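Side-chain contacts in citrate synthase (Thermotoga maritima, PDB 2P2W), which probably catalyses the condensation of oxaloacetate with acetyl-CoA and water to give citrate and CoA in the tricarboxylic acid cycle: residues Ile171-Gln176 with Ala319-Ala324; Lys217-Leu222 with Phe312-Phe317; Arg265-His270 with Ser303-Glu308. All coordinates share one frame; numbering follows the deposited sequence.

How the contacts relate
Contacts 1 and 3 are buried and contact 2 is partly exposed. Contact 1 lies nearest the middle of the chain, its centre about 5 Å from the chain centre, beside a bound citrate; contacts 2 and 3 have their centres about 14 and 16 Å out. Helix 299-309 and the loop after it tie the set together: contact 3 uses the helix, contact 2 the loop, and contact 1 the helix 317-337 that follows. Chemistry changes with place. Contact 1 sets a leucine methyl on an aromatic face, contact 3 meshes aliphatic branches, and contact 2 lays a charged guanidinium on a proline, while Arg314 also pairs with Glu308 of contact 3.

Contact 1 of 3, residues Ile171-Gln176 with Ala319-Ala324; sequences ILLMEQ and ALFATA
Phe321 turns its CG anti to the backbone N (chi1 -168°) and Leu173 turns its CG anti to the carbonyl carbon, and the two side chains meet crosswise, at about a right angle. The meeting lies deep in the mainly helical citrate synthase fold, where helix 163-173 meets helix 317-337. Leu173 CD2 sits over one face of the phenyl group in a CH-pi contact, 3.9 Å from the centroid of the Phe321 ring and 15° off its normal. Leu173 CB meets the rim of the same ring, 3.9 Å from Phe321 CD1. At the nearest atoms the Phe321 side chain is about 4 Å from that of Asp300, a predicted active-site residue, and also about 4 Å from a bound citrate anion, probably from the crystallisation liquor, to which Gln176 NE2 donates a hydrogen bond. With an alanine here, the aromatic face under Leu173 CD2 would be gone, which would probably open a gap between Leu173 and the bound citrate and cost the leucine methyl its CH-pi partner. Leu173 O, 3.6 Å from Phe321 CE1, accepts a hydrogen bond from Arg325 NE. One turn further on, Ala324 CB packs 4.1 Å from Leu173 CB, and Met174 CG rests 3.6 Å from Ala324 O.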
ATOM      1  N   ILE A 171      -0.776  -5.248  22.809  1.00 17.61           N
ATOM      2  CA  ILE A 171      -1.624  -4.136  23.212  1.00 18.18           C
ATOM      3  C   ILE A 171      -0.902  -2.799  23.017  1.00 18.21           C
ATOM      4  O   ILE A 171      -1.478  -1.845  22.497  1.00 19.29           O
ATOM      5  CB  ILE A 171      -2.069  -4.293  24.688  1.00 19.40           C
ATOM      6  CG1 ILE A 171      -2.927  -5.554  24.832  1.00 19.95           C
ATOM      7  CG2 ILE A 171      -2.840  -3.062  25.145  1.00 17.63           C
ATOM      8  CD1 ILE A 171      -3.291  -5.900  26.265  1.00 21.22           C
ATOM      9  N   LEU A 172       0.364  -2.739  23.418  1.00 17.85           N
ATOM     10  CA  LEU A 172       1.150  -1.514  23.271  1.00 17.46           C
ATOM     11  C   LEU A 172       1.343  -1.107  21.804  1.00 17.76           C
ATOM     12  O   LEU A 172       1.511   0.075  21.501  1.00 16.65           O
ATOM     13  CB  LEU A 172       2.532  -1.690  23.906  1.00 17.53           C
ATOM     14  CG  LEU A 172       2.616  -1.796  25.428  1.00 17.35           C
ATOM     15  CD1 LEU A 172       4.045  -2.139  25.842  1.00 17.51           C
ATOM     16  CD2 LEU A 172       2.181  -0.479  26.043  1.00 17.08           C
ATOM     17  N   LEU A 173       1.313  -2.086  20.906  1.00 15.51           N
ATOM     18  CA  LEU A 173       1.531  -1.844  19.482  1.00 15.86           C
ATOM     19  C   LEU A 173       0.278  -1.751  18.610  1.00 16.18           C
ATOM     20  O   LEU A 173       0.381  -1.538  17.407  1.00 18.16           O
ATOM     21  CB  LEU A 173       2.428  -2.951  18.912  1.00 15.44           C
ATOM     22  CG  LEU A 173       3.835  -3.099  19.494  1.00 17.81           C
ATOM     23  CD1 LEU A 173       4.413  -4.463  19.115  1.00 15.85           C
ATOM     24  CD2 LEU A 173       4.720  -1.973  18.974  1.00 16.91           C
ATOM     25  N   MET A 174      -0.902  -1.902  19.195  1.00 16.87           N
ATOM     26  CA  MET A 174      -2.119  -1.867  18.397  1.00 18.04           C
ATOM     27  C   MET A 174      -2.419  -0.573  17.659  1.00 19.28           C
ATOM     28  O   MET A 174      -2.953  -0.603  16.550  1.00 19.41           O
ATOM     29  CB  MET A 174      -3.339  -2.189  19.256  1.00 18.75           C
ATOM     30  CG  MET A 174      -3.536  -3.649  19.558  1.00 20.21           C
ATOM     31  SD  MET A 174      -5.107  -3.892  20.399  1.00 20.88           S
ATOM     32  CE  MET A 174      -5.029  -5.646  20.715  1.00 19.84           C
ATOM     33  N   GLU A 175      -2.069   0.561  18.250  1.00 19.05           N
ATOM     34  CA  GLU A 175      -2.428   1.828  17.629  1.00 19.66           C
ATOM     35  C   GLU A 175      -1.581   3.038  18.006  1.00 20.14           C
ATOM     36  O   GLU A 175      -1.136   3.157  19.147  1.00 20.08           O
ATOM     37  CB  GLU A 175      -3.892   2.109  17.990  1.00 20.25           C
ATOM     38  CG  GLU A 175      -4.288   3.570  18.022  1.00 20.31           C
ATOM     39  CD  GLU A 175      -4.436   4.156  16.641  1.00 20.68           C
ATOM     40  OE1 GLU A 175      -4.597   3.368  15.688  1.00 18.50           O
ATOM     41  OE2 GLU A 175      -4.400   5.402  16.517  1.00 19.35           O
ATOM     42  N   GLN A 176      -1.356   3.931  17.041  1.00 19.84           N
ATOM     43  CA  GLN A 176      -0.627   5.167  17.316  1.00 19.94           C
ATOM     44  C   GLN A 176      -0.778   6.282  16.285  1.00 20.04           C
ATOM     45  O   GLN A 176       0.170   6.648  15.587  1.00 19.79           O
ATOM     46  CB  GLN A 176       0.864   4.923  17.570  1.00 19.61           C
ATOM     47  CG  GLN A 176       1.533   6.209  18.083  1.00 20.61           C
ATOM     48  CD  GLN A 176       2.811   5.969  18.858  1.00 20.60           C
ATOM     49  OE1 GLN A 176       2.788   5.715  20.063  1.00 18.41           O
ATOM     50  NE2 GLN A 176       3.941   6.052  18.164  1.00 19.53           N
ATOM     51  N   ALA A 319       5.995  -8.694  11.443  1.00 18.35           N
ATOM     52  CA  ALA A 319       4.684  -9.325  11.302  1.00 18.34           C
ATOM     53  C   ALA A 319       3.987  -9.392  12.663  1.00 17.69           C
ATOM     54  O   ALA A 319       2.757  -9.360  12.742  1.00 16.85           O
ATOM     55  CB  ALA A 319       4.830 -10.725  10.708  1.00 17.22           C
ATOM     56  N   LEU A 320       4.772  -9.494  13.734  1.00 16.96           N
ATOM     57  CA  LEU A 320       4.204  -9.533  15.083  1.00 17.24           C
ATOM     58  C   LEU A 320       3.634  -8.154  15.397  1.00 17.39           C
ATOM     59  O   LEU A 320       2.595  -8.025  16.046  1.00 18.28           O
ATOM     60  CB  LEU A 320       5.276  -9.904  16.110  1.00 15.17           C
ATOM     61  CG  LEU A 320       5.754 -11.358  16.050  1.00 16.14           C
ATOM     62  CD1 LEU A 320       6.967 -11.530  16.961  1.00 17.25           C
ATOM     63  CD2 LEU A 320       4.626 -12.298  16.459  1.00 17.71           C
ATOM     64  N   PHE A 321       4.337  -7.125  14.934  1.00 16.87           N
ATOM     65  CA  PHE A 321       3.913  -5.743  15.109  1.00 15.91           C
ATOM     66  C   PHE A 321       2.567  -5.611  14.383  1.00 16.29           C
ATOM     67  O   PHE A 321       1.593  -5.094  14.938  1.00 16.04           O
ATOM     68  CB  PHE A 321       4.958  -4.816  14.468  1.00 16.63           C
ATOM     69  CG  PHE A 321       4.809  -3.353  14.822  1.00 16.68           C
ATOM     70  CD1 PHE A 321       3.573  -2.810  15.165  1.00 18.12           C
ATOM     71  CD2 PHE A 321       5.915  -2.504  14.756  1.00 18.10           C
ATOM     72  CE1 PHE A 321       3.439  -1.446  15.435  1.00 17.58           C
ATOM     73  CE2 PHE A 321       5.792  -1.137  15.024  1.00 17.99           C
ATOM     74  CZ  PHE A 321       4.553  -0.608  15.364  1.00 17.22           C
ATOM     75  N   ALA A 322       2.516  -6.108  13.148  1.00 15.80           N
ATOM     76  CA  ALA A 322       1.304  -6.039  12.331  1.00 16.76           C
ATOM     77  C   ALA A 322       0.119  -6.797  12.935  1.00 16.94           C
ATOM     78  O   ALA A 322      -1.030  -6.366  12.824  1.00 16.90           O
ATOM     79  CB  ALA A 322       1.595  -6.568  10.923  1.00 17.17           C
ATOM     80  N   THR A 323       0.405  -7.933  13.560  1.00 17.66           N
ATOM     81  CA  THR A 323      -0.627  -8.757  14.180  1.00 18.33           C
ATOM     82  C   THR A 323      -1.443  -7.909  15.146  1.00 18.69           C
ATOM     83  O   THR A 323      -2.646  -8.122  15.325  1.00 17.53           O
ATOM     84  CB  THR A 323       0.014  -9.950  14.922  1.00 20.18           C
ATOM     85  OG1 THR A 323       0.645 -10.807  13.963  1.00 19.63           O
ATOM     86  CG2 THR A 323      -1.032 -10.743  15.693  1.00 19.53           C
ATOM     87  N   ALA A 324      -0.780  -6.939  15.764  1.00 17.74           N
ATOM     88  CA  ALA A 324      -1.450  -6.043  16.690  1.00 18.21           C
ATOM     89  C   ALA A 324      -1.947  -4.785  15.979  1.00 18.32           C
ATOM     90  O   ALA A 324      -3.120  -4.430  16.080  1.00 19.55           O
ATOM     91  CB  ALA A 324      -0.505  -5.658  17.824  1.00 17.30           C
TER

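Contact 2 of 3, residues Lys217-Leu222 with Phe312-Phe317; sequences KVPPML and FPRNMF
Van der Waals packing of the flat Arg314 guanidinium against Pro219 makes up most of the contact. Arg314 CG is anti to the carbonyl carbon (chi1 -65°) and the chain runs extended as far as NE, which carries the guanidinium across to helix 214-225. There Pro219 CB lies over the centre of one face of the group, 3.4 Å from Arg314 CZ, while NH1 passes 4.1 Å from Pro220 N. Apolar packing comes next: Pro219 CG meets Phe317 CE2 at 3.8 Å, at the edge of the ring and near its plane. Arg314 CA covers the centre of one face of that same ring, so the start of the arginine and the phenyl group form one block against the proline. The polar bonds lead outside the pair, with Arg314 NH2 in a salt bridge to Glu223 OE2 and NE in another to Glu308 OE1. The two adjoining prolines lack an N-H and kink the helix, as its backbone bonding to the preceding turn is missing at both. The division of labour implies that one face of the guanidinium takes apolar cover while its N-H groups serve two carboxylates, whose negative charges probably stabilise its positive one.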
ATOM      1  N   LYS A 217      16.056  -4.767  12.513  1.00 20.61           N
ATOM      2  CA  LYS A 217      17.430  -4.273  12.399  1.00 20.35           C
ATOM      3  C   LYS A 217      18.126  -4.103  13.746  1.00 19.91           C
ATOM      4  O   LYS A 217      19.336  -3.989  13.852  1.00 18.76           O
ATOM      5  CB  LYS A 217      17.400  -2.920  11.670  1.00 24.03           C
ATOM      6  CG  LYS A 217      17.379  -3.084  10.144  1.00 29.15           C
ATOM      7  CD  LYS A 217      18.686  -2.673   9.456  1.00 35.93           C
ATOM      8  CE  LYS A 217      18.681  -2.977   7.953  1.00 39.62           C
ATOM      9  NZ  LYS A 217      19.980  -3.534   7.574  1.00 43.44           N
ATOM     10  N   VAL A 218      17.318  -4.022  14.823  1.00 17.92           N
ATOM     11  CA  VAL A 218      17.934  -3.774  16.121  1.00 19.43           C
ATOM     12  C   VAL A 218      18.847  -4.909  16.614  1.00 19.84           C
ATOM     13  O   VAL A 218      19.988  -4.691  17.008  1.00 19.57           O
ATOM     14  CB  VAL A 218      16.874  -3.366  17.142  1.00 20.26           C
ATOM     15  CG1 VAL A 218      17.463  -3.451  18.554  1.00 19.86           C
ATOM     16  CG2 VAL A 218      16.446  -1.924  16.883  1.00 20.02           C
ATOM     17  N   PRO A 219      18.341  -6.145  16.654  1.00 20.04           N
ATOM     18  CA  PRO A 219      19.165  -7.262  17.088  1.00 20.09           C
ATOM     19  C   PRO A 219      20.564  -7.294  16.427  1.00 20.06           C
ATOM     20  O   PRO A 219      21.588  -7.396  17.086  1.00 20.43           O
ATOM     21  CB  PRO A 219      18.349  -8.532  16.857  1.00 20.45           C
ATOM     22  CG  PRO A 219      16.897  -8.107  17.036  1.00 20.15           C
ATOM     23  CD  PRO A 219      16.974  -6.630  16.424  1.00 20.05           C
ATOM     24  N   PRO A 220      20.618  -7.198  15.086  1.00 20.00           N
ATOM     25  CA  PRO A 220      21.904  -7.217  14.371  1.00 19.74           C
ATOM     26  C   PRO A 220      22.780  -6.012  14.736  1.00 19.24           C
ATOM     27  O   PRO A 220      24.017  -6.102  14.782  1.00 17.51           O
ATOM     28  CB  PRO A 220      21.489  -7.185  12.899  1.00 20.95           C
ATOM     29  CG  PRO A 220      19.994  -7.147  12.726  1.00 21.77           C
ATOM     30  CD  PRO A 220      19.495  -7.135  14.136  1.00 20.32           C
ATOM     31  N   MET A 221      22.132  -4.880  14.983  1.00 16.89           N
ATOM     32  CA  MET A 221      22.850  -3.668  15.351  1.00 18.42           C
ATOM     33  C   MET A 221      23.459  -3.858  16.734  1.00 18.17           C
ATOM     34  O   MET A 221      24.614  -3.503  16.971  1.00 18.43           O
ATOM     35  CB  MET A 221      21.905  -2.468  15.369  1.00 19.58           C
ATOM     36  CG  MET A 221      22.576  -1.178  15.800  1.00 20.69           C
ATOM     37  SD  MET A 221      21.391   0.079  16.301  1.00 24.70           S
ATOM     38  CE  MET A 221      20.822  -0.590  17.851  1.00 21.88           C
ATOM     39  N   LEU A 222      22.672  -4.421  17.646  1.00 16.86           N
ATOM     40  CA  LEU A 222      23.145  -4.668  19.003  1.00 17.77           C
ATOM     41  C   LEU A 222      24.346  -5.613  18.969  1.00 18.77           C
ATOM     42  O   LEU A 222      25.324  -5.421  19.693  1.00 18.82           O
ATOM     43  CB  LEU A 222      22.015  -5.270  19.851  1.00 17.17           C
ATOM     44  CG  LEU A 222      20.806  -4.351  20.066  1.00 19.14           C
ATOM     45  CD1 LEU A 222      19.706  -5.091  20.826  1.00 18.79           C
ATOM     46  CD2 LEU A 222      21.246  -3.104  20.823  1.00 19.16           C
ATOM     47  N   PHE A 312      10.814 -15.956  18.997  1.00 20.71           N
ATOM     48  CA  PHE A 312      10.297 -15.758  17.645  1.00 21.33           C
ATOM     49  C   PHE A 312      11.404 -15.441  16.642  1.00 22.20           C
ATOM     50  O   PHE A 312      12.401 -14.810  16.988  1.00 21.62           O
ATOM     51  CB  PHE A 312       9.269 -14.623  17.620  1.00 21.16           C
ATOM     52  CG  PHE A 312       7.993 -14.948  18.335  1.00 20.02           C
ATOM     53  CD1 PHE A 312       6.950 -15.570  17.660  1.00 22.11           C
ATOM     54  CD2 PHE A 312       7.842 -14.664  19.687  1.00 22.01           C
ATOM     55  CE1 PHE A 312       5.770 -15.910  18.323  1.00 21.90           C
ATOM     56  CE2 PHE A 312       6.661 -14.999  20.362  1.00 22.79           C
ATOM     57  CZ  PHE A 312       5.626 -15.624  19.675  1.00 20.90           C
ATOM     58  N   PRO A 313      11.238 -15.884  15.381  1.00 22.50           N
ATOM     59  CA  PRO A 313      12.225 -15.639  14.322  1.00 22.74           C
ATOM     60  C   PRO A 313      12.294 -14.138  14.041  1.00 21.56           C
ATOM     61  O   PRO A 313      11.268 -13.462  14.022  1.00 19.50           O
ATOM     62  CB  PRO A 313      11.657 -16.398  13.122  1.00 23.16           C
ATOM     63  CG  PRO A 313      10.359 -17.066  13.441  1.00 24.18           C
ATOM     64  CD  PRO A 313      10.114 -16.689  14.873  1.00 22.16           C
ATOM     65  N   ARG A 314      13.496 -13.626  13.809  1.00 20.61           N
ATOM     66  CA  ARG A 314      13.689 -12.202  13.547  1.00 20.91           C
ATOM     67  C   ARG A 314      12.886 -11.687  12.343  1.00 21.24           C
ATOM     68  O   ARG A 314      12.427 -10.552  12.312  1.00 20.60           O
ATOM     69  CB  ARG A 314      15.185 -11.945  13.352  1.00 21.53           C
ATOM     70  CG  ARG A 314      15.965 -12.214  14.639  1.00 21.41           C
ATOM     71  CD  ARG A 314      17.445 -11.828  14.541  1.00 21.05           C
ATOM     72  NE  ARG A 314      18.079 -11.990  15.856  1.00 20.55           N
ATOM     73  CZ  ARG A 314      19.380 -11.671  15.979  1.00 20.18           C
ATOM     74  NH1 ARG A 314      20.061 -11.229  14.937  1.00 18.11           N
ATOM     75  NH2 ARG A 314      19.973 -11.785  17.171  1.00 20.74           N
ATOM     76  N   ASN A 315      12.746 -12.537  11.307  1.00 20.87           N
ATOM     77  CA  ASN A 315      12.024 -12.068  10.127  1.00 21.53           C
ATOM     78  C   ASN A 315      10.498 -12.125  10.302  1.00 20.40           C
ATOM     79  O   ASN A 315       9.725 -11.965   9.362  1.00 20.49           O
ATOM     80  CB  ASN A 315      12.498 -12.837   8.885  1.00 23.03           C
ATOM     81  CG  ASN A 315      11.992 -14.256   8.902  1.00 24.44           C
ATOM     82  OD1 ASN A 315      11.803 -14.869   9.947  1.00 25.39           O
ATOM     83  ND2 ASN A 315      11.803 -14.800   7.687  1.00 28.12           N
ATOM     84  N   MET A 316      10.072 -12.384  11.565  1.00 19.85           N
ATOM     85  CA  MET A 316       8.651 -12.307  11.899  1.00 19.20           C
ATOM     86  C   MET A 316       8.331 -11.106  12.816  1.00 18.83           C
ATOM     87  O   MET A 316       7.175 -10.804  13.103  1.00 18.21           O
ATOM     88  CB  MET A 316       8.216 -13.620  12.579  1.00 20.26           C
ATOM     89  CG  MET A 316       6.693 -13.722  12.727  1.00 21.21           C
ATOM     90  SD  MET A 316       6.182 -15.014  13.870  1.00 23.05           S
ATOM     91  CE  MET A 316       6.470 -16.430  12.797  1.00 21.97           C
ATOM     92  N   PHE A 317       9.407 -10.441  13.313  1.00 17.78           N
ATOM     93  CA  PHE A 317       9.207  -9.313  14.241  1.00 18.23           C
ATOM     94  C   PHE A 317       8.226  -8.248  13.676  1.00 18.50           C
ATOM     95  O   PHE A 317       7.323  -7.797  14.365  1.00 17.52           O
ATOM     96  CB  PHE A 317      10.564  -8.650  14.516  1.00 17.05           C
ATOM     97  CG  PHE A 317      11.437  -9.457  15.447  1.00 17.36           C
ATOM     98  CD1 PHE A 317      11.103 -10.763  15.794  1.00 16.56           C
ATOM     99  CD2 PHE A 317      12.620  -8.899  15.919  1.00 17.83           C
ATOM    100  CE1 PHE A 317      11.957 -11.502  16.612  1.00 18.40           C
ATOM    101  CE2 PHE A 317      13.470  -9.647  16.734  1.00 18.30           C
ATOM    102  CZ  PHE A 317      13.141 -10.947  17.081  1.00 18.49           C
TER

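Contact 3 of 3, residues Arg265-His270 with Ser303-Glu308; sequences RVLQEH and SSVLFE
Leu267 reaches from helix 258-270 to Val305 and Leu306 with the two branches of one side chain. Its CB points toward the segment 303-308 without touching it, and CG, anti to the carbonyl carbon (chi1 -69°), carries the fork across. CD1 takes one branch to Val305, 3.8 Å from Val305 CB and equally near to CG1, the two side chains crossing at a slant. CD2 takes the other onto the backbone of the partner helix, 3.8 Å from Leu306 CA, and then along the leucine side chain to 4.0 Å from Leu306 CD1. The leucine tip thus rests on the surface formed by two consecutive residues. This is helix-to-helix packing within the mainly helical citrate synthase fold: the short segments come within 10.2 Å of each other between axes and run in broadly the same direction, inclined by 37°. Helix 275-289, which lies between the two in sequence, leans on both, with Phe277 against Leu267 and Leu276 against Val305. Leu306 CD1 also meets Val266 CG1 at 4.2 Å, and helix 163-173 packs here through Leu165 on Val266 and Ala169 on Leu306. Val266 also serves the last turn of its own helix: its O accepts hydrogen bonds from the backbone N of His270 at 2.8 Å and, on a lone pair in the carbonyl plane, from His270 ND1 at 3.2 Å. The N-H...O angle of the ND1 bond is 151°, and the acceptor lies in the plane of the imidazole, a bond that would help to hold the rotation of the exposed ring.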
ATOM      1  N   ARG A 265      10.855  -2.227  31.112  1.00 19.92           N
ATOM      2  CA  ARG A 265      10.596  -2.750  32.446  1.00 20.95           C
ATOM      3  C   ARG A 265      10.310  -4.247  32.370  1.00 21.70           C
ATOM      4  O   ARG A 265      10.743  -5.017  33.229  1.00 21.67           O
ATOM      5  CB  ARG A 265       9.413  -2.021  33.093  1.00 22.60           C
ATOM      6  CG  ARG A 265       9.129  -2.484  34.518  1.00 25.06           C
ATOM      7  CD  ARG A 265       8.086  -1.620  35.227  1.00 27.40           C
ATOM      8  NE  ARG A 265       6.778  -1.675  34.580  1.00 29.81           N
ATOM      9  CZ  ARG A 265       6.311  -0.755  33.740  1.00 32.64           C
ATOM     10  NH1 ARG A 265       7.043   0.310  33.434  1.00 33.67           N
ATOM     11  NH2 ARG A 265       5.106  -0.902  33.207  1.00 33.89           N
ATOM     12  N   VAL A 266       9.573  -4.657  31.344  1.00 21.02           N
ATOM     13  CA  VAL A 266       9.251  -6.068  31.155  1.00 20.47           C
ATOM     14  C   VAL A 266      10.544  -6.875  31.067  1.00 21.45           C
ATOM     15  O   VAL A 266      10.708  -7.889  31.750  1.00 21.72           O
ATOM     16  CB  VAL A 266       8.440  -6.277  29.862  1.00 21.35           C
ATOM     17  CG1 VAL A 266       8.335  -7.758  29.541  1.00 19.99           C
ATOM     18  CG2 VAL A 266       7.054  -5.658  30.017  1.00 21.16           C
ATOM     19  N   LEU A 267      11.460  -6.418  30.221  1.00 19.43           N
ATOM     20  CA  LEU A 267      12.740  -7.095  30.049  1.00 19.40           C
ATOM     21  C   LEU A 267      13.567  -7.062  31.335  1.00 20.65           C
ATOM     22  O   LEU A 267      14.202  -8.052  31.703  1.00 21.47           O
ATOM     23  CB  LEU A 267      13.518  -6.449  28.902  1.00 19.17           C
ATOM     24  CG  LEU A 267      12.908  -6.694  27.515  1.00 19.11           C
ATOM     25  CD1 LEU A 267      13.544  -5.773  26.475  1.00 21.30           C
ATOM     26  CD2 LEU A 267      13.109  -8.151  27.139  1.00 18.71           C
ATOM     27  N   GLN A 268      13.554  -5.924  32.021  1.00 20.55           N
ATOM     28  CA  GLN A 268      14.306  -5.787  33.261  1.00 21.13           C
ATOM     29  C   GLN A 268      13.813  -6.790  34.299  1.00 21.49           C
ATOM     30  O   GLN A 268      14.600  -7.349  35.064  1.00 19.83           O
ATOM     31  CB  GLN A 268      14.154  -4.373  33.828  1.00 22.18           C
ATOM     32  CG  GLN A 268      15.102  -4.081  34.983  1.00 22.13           C
ATOM     33  CD  GLN A 268      16.543  -4.040  34.527  1.00 23.57           C
ATOM     34  OE1 GLN A 268      16.930  -3.166  33.745  1.00 21.14           O
ATOM     35  NE2 GLN A 268      17.349  -4.991  35.002  1.00 22.14           N
ATOM     36  N   GLU A 269      12.503  -7.011  34.316  1.00 21.96           N
ATOM     37  CA  GLU A 269      11.904  -7.922  35.276  1.00 23.72           C
ATOM     38  C   GLU A 269      11.953  -9.393  34.879  1.00 24.26           C
ATOM     39  O   GLU A 269      12.009 -10.263  35.749  1.00 25.42           O
ATOM     40  CB  GLU A 269      10.455  -7.505  35.546  1.00 24.49           C
ATOM     41  CG  GLU A 269      10.339  -6.321  36.500  1.00 29.47           C
ATOM     42  CD  GLU A 269       8.941  -5.735  36.564  1.00 31.45           C
ATOM     43  OE1 GLU A 269       8.003  -6.354  36.017  1.00 32.96           O
ATOM     44  OE2 GLU A 269       8.783  -4.646  37.163  1.00 32.68           O
ATOM     45  N   HIS A 270      11.955  -9.680  33.578  1.00 22.95           N
ATOM     46  CA  HIS A 270      11.964 -11.072  33.130  1.00 23.20           C
ATOM     47  C   HIS A 270      13.193 -11.580  32.389  1.00 23.12           C
ATOM     48  O   HIS A 270      13.446 -12.786  32.378  1.00 23.00           O
ATOM     49  CB  HIS A 270      10.723 -11.350  32.285  1.00 22.76           C
ATOM     50  CG  HIS A 270       9.440 -11.191  33.038  1.00 23.09           C
ATOM     51  ND1 HIS A 270       8.843  -9.966  33.241  1.00 23.88           N
ATOM     52  CD2 HIS A 270       8.663 -12.098  33.674  1.00 22.31           C
ATOM     53  CE1 HIS A 270       7.752 -10.126  33.966  1.00 22.86           C
ATOM     54  NE2 HIS A 270       7.620 -11.411  34.243  1.00 25.87           N
ATOM     55  N   SER A 303      10.938  -3.883  21.865  1.00 18.68           N
ATOM     56  CA  SER A 303       9.982  -4.880  21.398  1.00 19.03           C
ATOM     57  C   SER A 303      10.770  -5.984  20.695  1.00 17.65           C
ATOM     58  O   SER A 303      10.482  -7.171  20.868  1.00 18.52           O
ATOM     59  CB  SER A 303       8.970  -4.266  20.423  1.00 18.71           C
ATOM     60  OG  SER A 303       9.591  -3.897  19.205  1.00 17.67           O
ATOM     61  N   SER A 304      11.771  -5.587  19.912  1.00 17.78           N
ATOM     62  CA  SER A 304      12.595  -6.552  19.189  1.00 17.68           C
ATOM     63  C   SER A 304      13.336  -7.476  20.154  1.00 18.51           C
ATOM     64  O   SER A 304      13.406  -8.685  19.931  1.00 18.55           O
ATOM     65  CB  SER A 304      13.606  -5.838  18.280  1.00 19.67           C
ATOM     66  OG  SER A 304      14.560  -5.102  19.025  1.00 20.67           O
ATOM     67  N   VAL A 305      13.882  -6.913  21.229  1.00 16.87           N
ATOM     68  CA  VAL A 305      14.602  -7.730  22.205  1.00 17.16           C
ATOM     69  C   VAL A 305      13.643  -8.710  22.885  1.00 17.43           C
ATOM     70  O   VAL A 305      13.978  -9.880  23.086  1.00 18.53           O
ATOM     71  CB  VAL A 305      15.309  -6.846  23.269  1.00 17.18           C
ATOM     72  CG1 VAL A 305      15.958  -7.726  24.336  1.00 17.35           C
ATOM     73  CG2 VAL A 305      16.384  -5.992  22.594  1.00 16.47           C
ATOM     74  N   LEU A 306      12.444  -8.246  23.223  1.00 17.34           N
ATOM     75  CA  LEU A 306      11.466  -9.124  23.855  1.00 17.08           C
ATOM     76  C   LEU A 306      11.087 -10.273  22.920  1.00 17.74           C
ATOM     77  O   LEU A 306      11.079 -11.436  23.331  1.00 17.14           O
ATOM     78  CB  LEU A 306      10.203  -8.347  24.249  1.00 16.31           C
ATOM     79  CG  LEU A 306       9.078  -9.200  24.857  1.00 18.44           C
ATOM     80  CD1 LEU A 306       9.587  -9.872  26.125  1.00 18.37           C
ATOM     81  CD2 LEU A 306       7.855  -8.340  25.165  1.00 17.38           C
ATOM     82  N   PHE A 307      10.773  -9.953  21.665  1.00 17.95           N
ATOM     83  CA  PHE A 307      10.392 -10.984  20.705  1.00 18.16           C
ATOM     84  C   PHE A 307      11.497 -12.023  20.551  1.00 19.56           C
ATOM     85  O   PHE A 307      11.228 -13.223  20.430  1.00 19.08           O
ATOM     86  CB  PHE A 307      10.062 -10.365  19.341  1.00 19.46           C
ATOM     87  CG  PHE A 307       8.853  -9.466  19.357  1.00 18.60           C
ATOM     88  CD1 PHE A 307       7.816  -9.683  20.261  1.00 19.16           C
ATOM     89  CD2 PHE A 307       8.738  -8.421  18.446  1.00 18.53           C
ATOM     90  CE1 PHE A 307       6.679  -8.870  20.256  1.00 19.49           C
ATOM     91  CE2 PHE A 307       7.608  -7.607  18.434  1.00 18.84           C
ATOM     92  CZ  PHE A 307       6.578  -7.833  19.339  1.00 18.42           C
ATOM     93  N   GLU A 308      12.740 -11.560  20.546  1.00 18.12           N
ATOM     94  CA  GLU A 308      13.876 -12.466  20.428  1.00 18.50           C
ATOM     95  C   GLU A 308      13.912 -13.395  21.640  1.00 19.17           C
ATOM     96  O   GLU A 308      14.010 -14.615  21.496  1.00 18.70           O
ATOM     97  CB  GLU A 308      15.190 -11.678  20.357  1.00 19.78           C
ATOM     98  CG  GLU A 308      16.444 -12.552  20.454  1.00 20.87           C
ATOM     99  CD  GLU A 308      17.085 -12.839  19.105  1.00 23.89           C
ATOM    100  OE1 GLU A 308      16.410 -12.675  18.065  1.00 23.43           O
ATOM    101  OE2 GLU A 308      18.268 -13.242  19.092  1.00 23.11           O
TER